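Local coordinates for cytoplasmic protein (Cryptococcus neoformans var. grubii serotype A, PDB 7LPO) that probably hydrolyses steryl beta-glucosides, as a sterylglucosidase of glycosyl hydrolase family 5, at residues D260-E274 against H420-R433. Residues are numbered along the deposited sequence; the frame is centred on the assembly and turned at random.
Sequences DECVIGWDSINEPGE and HPESIHFIQAPVLR
W266 and F426 lie on neighbouring parallel strands, 263-267 and 424-427, of the TIM-type barrel expected for this family. The tight part is here. F426 N donates to W266 O, and W266 N donates to I424 O at 3.0 Å. G265 has no side chain, and the edge of the F426 ring fits beside its CA, with CE2 3.8 Å away. I264 CD1 meets the same ring edge at CZ. H420 bridges two partners in its ring plane. Its ND1 accepts from W266 NE1 at 3.1 Å, and its NE2 donates to D260 OD1 at 2.8 Å, from above the carboxylate plane. CG anti to the backbone N (chi1 -171°) carries the H420 ring between the two partners.

Past the strands, the extended Q428 side chain brings OE1 to E271 N, 2.9 Å away. E271 OE2 hydrogen-bonds H452 and a bound Tris molecule, which suggests a pocket here. The far end is looser, with V431 and R433 exposed. Waters link P272 O to V431 N and E274 OE1 to V431 O. R433 NH2 makes a salt bridge to the syn lone pair of E274 OE2 at 2.7 Å, tilted from the guanidinium plane; NE adds a weak bond to OE1. Two bonds thus fix the H420 ring, consistent with a neutral imidazole polarised by D260.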
ATOM      1  N   ASP A 260      14.192  15.147   5.270  1.00 23.06           N
ATOM      2  CA  ASP A 260      15.432  14.405   5.051  1.00 25.47           C
ATOM      3  C   ASP A 260      15.940  13.690   6.299  1.00 24.52           C
ATOM      4  O   ASP A 260      16.375  12.536   6.213  1.00 23.17           O
ATOM      5  CB  ASP A 260      16.503  15.347   4.488  1.00 26.87           C
ATOM      6  CG  ASP A 260      16.054  16.020   3.200  1.00 30.24           C
ATOM      7  OD1 ASP A 260      15.422  15.324   2.370  1.00 29.52           O
ATOM      8  OD2 ASP A 260      16.308  17.238   3.021  1.00 31.40           O
ATOM      9  N   GLU A 261      15.884  14.350   7.456  1.00 25.81           N
ATOM     10  CA  GLU A 261      16.242  13.681   8.699  1.00 25.27           C
ATOM     11  C   GLU A 261      15.158  12.699   9.122  1.00 25.22           C
ATOM     12  O   GLU A 261      15.456  11.617   9.641  1.00 28.86           O
ATOM     13  CB  GLU A 261      16.486  14.711   9.798  1.00 29.40           C
ATOM     14  CG  GLU A 261      16.800  14.098  11.159  1.00 37.16           C
ATOM     15  CD  GLU A 261      17.257  15.128  12.186  1.00 45.40           C
ATOM     16  OE1 GLU A 261      17.156  16.350  11.912  1.00 48.65           O
ATOM     17  OE2 GLU A 261      17.716  14.713  13.271  1.00 47.58           O
ATOM     18  N   CYS A 262      13.891  13.064   8.923  1.00 19.66           N
ATOM     19  CA  CYS A 262      12.778  12.172   9.235  1.00 18.26           C
ATOM     20  C   CYS A 262      12.011  11.813   7.970  1.00 18.42           C
ATOM     21  O   CYS A 262      12.018  10.645   7.567  1.00 17.68           O
ATOM     22  CB  CYS A 262      11.866  12.820  10.276  1.00 18.09           C
ATOM     23  SG  CYS A 262      10.376  11.875  10.625  1.00 20.35           S
ATOM     24  N   VAL A 263      11.365  12.782   7.324  1.00 16.38           N
ATOM     25  CA  VAL A 263      10.606  12.550   6.099  1.00 15.65           C
ATOM     26  C   VAL A 263      11.619  12.476   4.963  1.00 14.11           C
ATOM     27  O   VAL A 263      12.137  13.493   4.513  1.00 16.47           O
ATOM     28  CB  VAL A 263       9.565  13.644   5.859  1.00 18.01           C
ATOM     29  CG1 VAL A 263       8.871  13.428   4.520  1.00 19.85           C
ATOM     30  CG2 VAL A 263       8.569  13.677   7.004  1.00 18.34           C
ATOM     31  N   ILE A 264      11.916  11.267   4.496  1.00 15.40           N
ATOM     32  CA  ILE A 264      12.973  11.118   3.507  1.00 13.85           C
ATOM     33  C   ILE A 264      12.477  11.188   2.070  1.00 13.87           C
ATOM     34  O   ILE A 264      13.291  11.381   1.159  1.00 13.87           O
ATOM     35  CB  ILE A 264      13.729   9.798   3.735  1.00 18.43           C
ATOM     36  CG1 ILE A 264      12.823   8.587   3.498  1.00 17.24           C
ATOM     37  CG2 ILE A 264      14.291   9.761   5.148  1.00 18.93           C
ATOM     38  CD1 ILE A 264      13.550   7.227   3.675  1.00 16.19           C
ATOM     39  N   GLY A 265      11.181  11.041   1.836  1.00 18.13           N
ATOM     40  CA  GLY A 265      10.686  11.057   0.471  1.00 16.61           C
ATOM     41  C   GLY A 265       9.186  10.867   0.424  1.00 15.30           C
ATOM     42  O   GLY A 265       8.506  10.777   1.454  1.00 13.91           O
ATOM     43  N   TRP A 266       8.681  10.786  -0.804  1.00 13.93           N
ATOM     44  CA  TRP A 266       7.253  10.712  -1.060  1.00 13.95           C
ATOM     45  C   TRP A 266       6.968   9.560  -2.011  1.00 16.05           C
ATOM     46  O   TRP A 266       7.644   9.414  -3.036  1.00 13.97           O
ATOM     47  CB  TRP A 266       6.727  12.034  -1.645  1.00 13.96           C
ATOM     48  CG  TRP A 266       6.880  13.184  -0.699  1.00 14.29           C
ATOM     49  CD1 TRP A 266       8.041  13.807  -0.359  1.00 13.93           C
ATOM     50  CD2 TRP A 266       5.842  13.841   0.032  1.00 13.95           C
ATOM     51  NE1 TRP A 266       7.795  14.808   0.538  1.00 13.92           N
ATOM     52  CE2 TRP A 266       6.451  14.853   0.797  1.00 13.93           C
ATOM     53  CE3 TRP A 266       4.460  13.676   0.108  1.00 13.97           C
ATOM     54  CZ2 TRP A 266       5.731  15.684   1.640  1.00 13.93           C
ATOM     55  CZ3 TRP A 266       3.742  14.496   0.946  1.00 13.97           C
ATOM     56  CH2 TRP A 266       4.376  15.497   1.696  1.00 14.57           C
ATOM     57  N   ASP A 267       5.986   8.736  -1.648  1.00 17.67           N
ATOM     58  CA  ASP A 267       5.418   7.742  -2.544  1.00 18.22           C
ATOM     59  C   ASP A 267       4.521   8.431  -3.567  1.00 17.14           C
ATOM     60  O   ASP A 267       4.013   9.535  -3.342  1.00 16.75           O
ATOM     61  CB  ASP A 267       4.610   6.710  -1.755  1.00 20.31           C
ATOM     62  CG  ASP A 267       4.745   5.285  -2.309  1.00 21.84           C
ATOM     63  OD1 ASP A 267       5.171   5.104  -3.471  1.00 21.24           O
ATOM     64  OD2 ASP A 267       4.411   4.337  -1.565  1.00 22.39           O
ATOM     65  N   SER A 268       4.335   7.775  -4.710  1.00 19.86           N
ATOM     66  CA  SER A 268       3.365   8.259  -5.681  1.00 19.73           C
ATOM     67  C   SER A 268       1.975   7.734  -5.317  1.00 18.47           C
ATOM     68  O   SER A 268       1.799   6.971  -4.365  1.00 14.50           O
ATOM     69  CB  SER A 268       3.784   7.873  -7.098  1.00 21.85           C
ATOM     70  OG  SER A 268       3.940   6.486  -7.244  1.00 22.91           O
ATOM     71  N   ILE A 269       0.963   8.176  -6.065  1.00 14.14           N
ATOM     72  CA  ILE A 269      -0.411   7.839  -5.733  1.00 14.17           C
ATOM     73  C   ILE A 269      -0.549   6.340  -5.563  1.00 14.18           C
ATOM     74  O   ILE A 269      -0.113   5.556  -6.412  1.00 14.66           O
ATOM     75  CB  ILE A 269      -1.360   8.370  -6.817  1.00 14.21           C
ATOM     76  CG1 ILE A 269      -2.806   8.046  -6.445  1.00 14.24           C
ATOM     77  CG2 ILE A 269      -1.024   7.802  -8.170  1.00 14.23           C
ATOM     78  CD1 ILE A 269      -3.819   8.851  -7.251  1.00 14.28           C
ATOM     79  N   ASN A 270      -1.190   5.940  -4.474  1.00 14.18           N
ATOM     80  CA  ASN A 270      -1.243   4.533  -4.099  1.00 16.19           C
ATOM     81  C   ASN A 270      -2.108   3.727  -5.065  1.00 15.45           C
ATOM     82  O   ASN A 270      -3.209   4.152  -5.427  1.00 14.26           O
ATOM     83  CB  ASN A 270      -1.793   4.401  -2.681  1.00 14.54           C
ATOM     84  CG  ASN A 270      -1.788   2.964  -2.189  1.00 16.42           C
ATOM     85  OD1 ASN A 270      -0.733   2.403  -1.912  1.00 16.08           O
ATOM     86  ND2 ASN A 270      -2.968   2.363  -2.085  1.00 18.12           N
ATOM     87  N   GLU A 271      -1.587   2.560  -5.485  1.00 14.23           N
ATOM     88  CA  GLU A 271      -2.286   1.544  -6.278  1.00 14.27           C
ATOM     89  C   GLU A 271      -3.296   2.133  -7.251  1.00 14.31           C
ATOM     90  O   GLU A 271      -4.494   1.830  -7.183  1.00 14.35           O
ATOM     91  CB  GLU A 271      -2.967   0.549  -5.334  1.00 14.28           C
ATOM     92  CG  GLU A 271      -1.950  -0.186  -4.460  1.00 18.29           C
ATOM     93  CD  GLU A 271      -2.519  -1.370  -3.704  1.00 21.82           C
ATOM     94  OE1 GLU A 271      -3.754  -1.590  -3.763  1.00 23.21           O
ATOM     95  OE2 GLU A 271      -1.715  -2.076  -3.044  1.00 21.30           O
ATOM     96  N   PRO A 272      -2.835   2.925  -8.205  1.00 15.37           N
ATOM     97  CA  PRO A 272      -3.767   3.664  -9.065  1.00 15.34           C
ATOM     98  C   PRO A 272      -4.583   2.749  -9.964  1.00 14.40           C
ATOM     99  O   PRO A 272      -4.078   1.766 -10.505  1.00 14.41           O
ATOM    100  CB  PRO A 272      -2.843   4.567  -9.886  1.00 17.70           C
ATOM    101  CG  PRO A 272      -1.528   3.845  -9.887  1.00 19.77           C
ATOM    102  CD  PRO A 272      -1.426   3.195  -8.530  1.00 17.49           C
ATOM    103  N   GLY A 273      -5.856   3.095 -10.144  1.00 15.71           N
ATOM    104  CA  GLY A 273      -6.701   2.338 -11.047  1.00 15.70           C
ATOM    105  C   GLY A 273      -6.416   2.662 -12.503  1.00 19.01           C
ATOM    106  O   GLY A 273      -6.008   3.770 -12.855  1.00 15.71           O
ATOM    107  N   GLU A 274      -6.632   1.664 -13.359  1.00 14.56           N
ATOM    108  CA  GLU A 274      -6.416   1.800 -14.794  1.00 16.95           C
ATOM    109  C   GLU A 274      -7.702   2.125 -15.541  1.00 15.58           C
ATOM    110  O   GLU A 274      -7.660   2.363 -16.752  1.00 14.68           O
ATOM    111  CB  GLU A 274      -5.798   0.514 -15.366  1.00 21.70           C
ATOM    112  CG  GLU A 274      -4.760  -0.131 -14.453  1.00 28.98           C
ATOM    113  CD  GLU A 274      -3.877  -1.170 -15.162  1.00 33.68           C
ATOM    114  OE1 GLU A 274      -2.731  -1.392 -14.702  1.00 32.91           O
ATOM    115  OE2 GLU A 274      -4.327  -1.766 -16.172  1.00 36.64           O
ATOM    116  N   HIS A 420      10.185  19.903  -1.535  1.00 18.94           N
ATOM    117  CA  HIS A 420      11.092  19.002  -0.829  1.00 18.35           C
ATOM    118  C   HIS A 420      12.246  18.734  -1.786  1.00 19.19           C
ATOM    119  O   HIS A 420      12.255  17.723  -2.503  1.00 18.36           O
ATOM    120  CB  HIS A 420      10.370  17.728  -0.397  1.00 19.32           C
ATOM    121  CG  HIS A 420      11.174  16.856   0.510  1.00 18.82           C
ATOM    122  ND1 HIS A 420      10.645  15.747   1.135  1.00 17.94           N
ATOM    123  CD2 HIS A 420      12.477  16.910   0.874  1.00 17.46           C
ATOM    124  CE1 HIS A 420      11.589  15.156   1.845  1.00 18.59           C
ATOM    125  NE2 HIS A 420      12.706  15.849   1.713  1.00 18.98           N
ATOM    126  N   PRO A 421      13.237  19.633  -1.829  1.00 18.13           N
ATOM    127  CA  PRO A 421      14.272  19.533  -2.871  1.00 17.26           C
ATOM    128  C   PRO A 421      15.061  18.243  -2.852  1.00 17.54           C
ATOM    129  O   PRO A 421      15.470  17.781  -3.922  1.00 19.02           O
ATOM    130  CB  PRO A 421      15.184  20.736  -2.584  1.00 16.98           C
ATOM    131  CG  PRO A 421      14.320  21.713  -1.856  1.00 18.40           C
ATOM    132  CD  PRO A 421      13.327  20.894  -1.068  1.00 19.23           C
ATOM    133  N   GLU A 422      15.317  17.662  -1.681  1.00 20.60           N
ATOM    134  CA  GLU A 422      16.093  16.432  -1.568  1.00 22.62           C
ATOM    135  C   GLU A 422      15.214  15.186  -1.473  1.00 22.34           C
ATOM    136  O   GLU A 422      15.678  14.137  -1.007  1.00 22.47           O
ATOM    137  CB  GLU A 422      17.010  16.498  -0.346  1.00 26.15           C
ATOM    138  CG  GLU A 422      17.988  17.653  -0.344  1.00 29.68           C
ATOM    139  CD  GLU A 422      19.051  17.514  -1.410  1.00 32.48           C
ATOM    140  OE1 GLU A 422      19.087  16.468  -2.097  1.00 30.19           O
ATOM    141  OE2 GLU A 422      19.847  18.461  -1.571  1.00 36.32           O
ATOM    142  N   SER A 423      13.962  15.277  -1.905  1.00 20.90           N
ATOM    143  CA  SER A 423      13.044  14.166  -1.717  1.00 21.61           C
ATOM    144  C   SER A 423      13.481  12.945  -2.512  1.00 18.32           C
ATOM    145  O   SER A 423      13.864  13.037  -3.682  1.00 18.54           O
ATOM    146  CB  SER A 423      11.628  14.559  -2.132  1.00 27.03           C
ATOM    147  OG  SER A 423      10.765  13.432  -2.052  1.00 31.38           O
ATOM    148  N   ILE A 424      13.404  11.791  -1.867  1.00 17.86           N
ATOM    149  CA  ILE A 424      13.489  10.523  -2.574  1.00 15.97           C
ATOM    150  C   ILE A 424      12.145  10.263  -3.238  1.00 15.46           C
ATOM    151  O   ILE A 424      11.094  10.363  -2.597  1.00 16.70           O
ATOM    152  CB  ILE A 424      13.873   9.386  -1.611  1.00 16.71           C
ATOM    153  CG1 ILE A 424      15.286   9.615  -1.059  1.00 16.68           C
ATOM    154  CG2 ILE A 424      13.816   8.053  -2.324  1.00 15.89           C
ATOM    155  CD1 ILE A 424      15.661   8.696   0.088  1.00 17.11           C
ATOM    156  N   HIS A 425      12.174   9.961  -4.532  1.00 16.94           N
ATOM    157  CA  HIS A 425      10.978   9.534  -5.246  1.00 14.65           C
ATOM    158  C   HIS A 425      10.785   8.037  -5.041  1.00 14.66           C
ATOM    159  O   HIS A 425      11.570   7.222  -5.547  1.00 14.66           O
ATOM    160  CB  HIS A 425      11.097   9.862  -6.727  1.00 15.82           C
ATOM    161  CG  HIS A 425      10.979  11.318  -7.030  1.00 15.88           C
ATOM    162  ND1 HIS A 425      10.154  12.158  -6.315  1.00 17.19           N
ATOM    163  CD2 HIS A 425      11.589  12.085  -7.962  1.00 17.08           C
ATOM    164  CE1 HIS A 425      10.253  13.382  -6.803  1.00 18.65           C
ATOM    165  NE2 HIS A 425      11.116  13.365  -7.804  1.00 18.24           N
ATOM    166  N   PHE A 426       9.761   7.676  -4.272  1.00 13.97           N
ATOM    167  CA  PHE A 426       9.363   6.286  -4.108  1.00 14.44           C
ATOM    168  C   PHE A 426       8.380   5.968  -5.221  1.00 14.04           C
ATOM    169  O   PHE A 426       7.239   6.449  -5.215  1.00 15.51           O
ATOM    170  CB  PHE A 426       8.775   6.048  -2.724  1.00 14.21           C
ATOM    171  CG  PHE A 426       9.805   6.086  -1.618  1.00 16.56           C
ATOM    172  CD1 PHE A 426      10.487   4.947  -1.255  1.00 13.94           C
ATOM    173  CD2 PHE A 426      10.096   7.272  -0.962  1.00 14.74           C
ATOM    174  CE1 PHE A 426      11.428   4.978  -0.254  1.00 13.92           C
ATOM    175  CE2 PHE A 426      11.035   7.315   0.059  1.00 13.91           C
ATOM    176  CZ  PHE A 426      11.701   6.168   0.413  1.00 13.90           C
ATOM    177  N   ILE A 427       8.840   5.190  -6.191  1.00 18.33           N
ATOM    178  CA  ILE A 427       8.129   4.985  -7.445  1.00 19.50           C
ATOM    179  C   ILE A 427       7.283   3.730  -7.312  1.00 16.89           C
ATOM    180  O   ILE A 427       7.811   2.614  -7.256  1.00 16.09           O
ATOM    181  CB  ILE A 427       9.101   4.887  -8.626  1.00 22.36           C
ATOM    182  CG1 ILE A 427       9.799   6.239  -8.826  1.00 27.36           C
ATOM    183  CG2 ILE A 427       8.365   4.470  -9.881  1.00 21.74           C
ATOM    184  CD1 ILE A 427      11.237   6.118  -9.208  1.00 32.97           C
ATOM    185  N   GLN A 428       5.969   3.909  -7.256  1.00 16.61           N
ATOM    186  CA  GLN A 428       5.022   2.812  -7.102  1.00 17.40           C
ATOM    187  C   GLN A 428       4.275   2.682  -8.419  1.00 18.17           C
ATOM    188  O   GLN A 428       3.267   3.354  -8.643  1.00 18.49           O
ATOM    189  CB  GLN A 428       4.051   3.055  -5.953  1.00 19.03           C
ATOM    190  CG  GLN A 428       3.306   1.802  -5.513  1.00 19.56           C
ATOM    191  CD  GLN A 428       2.036   2.126  -4.748  1.00 19.73           C
ATOM    192  OE1 GLN A 428       1.007   1.475  -4.921  1.00 19.36           O
ATOM    193  NE2 GLN A 428       2.110   3.130  -3.885  1.00 19.25           N
ATOM    194  N   ALA A 429       4.787   1.819  -9.294  1.00 21.42           N
ATOM    195  CA  ALA A 429       4.091   1.504 -10.527  1.00 23.55           C
ATOM    196  C   ALA A 429       2.732   0.890 -10.208  1.00 20.81           C
ATOM    197  O   ALA A 429       2.509   0.396  -9.100  1.00 18.80           O
ATOM    198  CB  ALA A 429       4.914   0.536 -11.375  1.00 26.55           C
ATOM    199  N   PRO A 430       1.803   0.923 -11.161  1.00 19.79           N
ATOM    200  CA  PRO A 430       0.507   0.269 -10.942  1.00 20.44           C
ATOM    201  C   PRO A 430       0.662  -1.204 -10.579  1.00 20.60           C
ATOM    202  O   PRO A 430       1.584  -1.892 -11.018  1.00 18.36           O
ATOM    203  CB  PRO A 430      -0.211   0.445 -12.284  1.00 21.31           C
ATOM    204  CG  PRO A 430       0.407   1.698 -12.869  1.00 19.99           C
ATOM    205  CD  PRO A 430       1.847   1.681 -12.425  1.00 18.44           C
ATOM    206  N   VAL A 431      -0.277  -1.681  -9.763  1.00 22.19           N
ATOM    207  CA  VAL A 431      -0.224  -3.033  -9.227  1.00 24.99           C
ATOM    208  C   VAL A 431       0.013  -4.032 -10.346  1.00 26.06           C
ATOM    209  O   VAL A 431      -0.609  -3.960 -11.410  1.00 25.83           O
ATOM    210  CB  VAL A 431      -1.530  -3.336  -8.470  1.00 28.72           C
ATOM    211  CG1 VAL A 431      -1.704  -4.821  -8.255  1.00 31.27           C
ATOM    212  CG2 VAL A 431      -1.554  -2.610  -7.134  1.00 29.61           C
ATOM    213  N   LEU A 432       0.932  -4.967 -10.096  1.00 29.56           N
ATOM    214  CA  LEU A 432       1.238  -6.103 -10.957  1.00 31.48           C
ATOM    215  C   LEU A 432       1.833  -5.704 -12.298  1.00 28.85           C
ATOM    216  O   LEU A 432       1.879  -6.529 -13.217  1.00 27.98           O
ATOM    217  CB  LEU A 432      -0.011  -6.963 -11.182  1.00 33.46           C
ATOM    218  CG  LEU A 432      -0.529  -7.701  -9.941  1.00 32.79           C
ATOM    219  CD1 LEU A 432      -1.837  -8.419 -10.257  1.00 31.29           C
ATOM    220  CD2 LEU A 432       0.514  -8.682  -9.403  1.00 32.52           C
ATOM    221  N   ARG A 433       2.289  -4.466 -12.444  1.00 27.71           N
ATOM    222  CA  ARG A 433       2.942  -4.009 -13.660  1.00 29.40           C
ATOM    223  C   ARG A 433       4.393  -3.655 -13.351  1.00 28.61           C
ATOM    224  O   ARG A 433       4.736  -3.272 -12.228  1.00 28.16           O
ATOM    225  CB  ARG A 433       2.223  -2.783 -14.262  1.00 30.95           C
ATOM    226  CG  ARG A 433       0.697  -2.911 -14.411  1.00 31.04           C
ATOM    227  CD  ARG A 433       0.309  -3.869 -15.534  1.00 34.26           C
ATOM    228  NE  ARG A 433      -0.985  -3.523 -16.125  1.00 38.79           N
ATOM    229  CZ  ARG A 433      -1.896  -4.410 -16.529  1.00 43.93           C
ATOM    230  NH1 ARG A 433      -1.670  -5.722 -16.414  1.00 47.32           N
ATOM    231  NH2 ARG A 433      -3.041  -3.985 -17.054  1.00 44.01           N
TER
HETATM  232  O   HOH W   1      15.058  18.720   1.184  1.00 18.77           O
HETATM  233  O   HOH W   2       7.542  11.171  -5.304  1.00 17.38           O
HETATM  234  O   HOH W   3       1.663   5.603  -8.362  1.00 14.20           O
HETATM  235  O   HOH W   4      -2.670  -0.095  -9.377  1.00 14.36           O
HETATM  236  O   HOH W   5      -2.385  -1.998 -12.289  1.00 35.65           O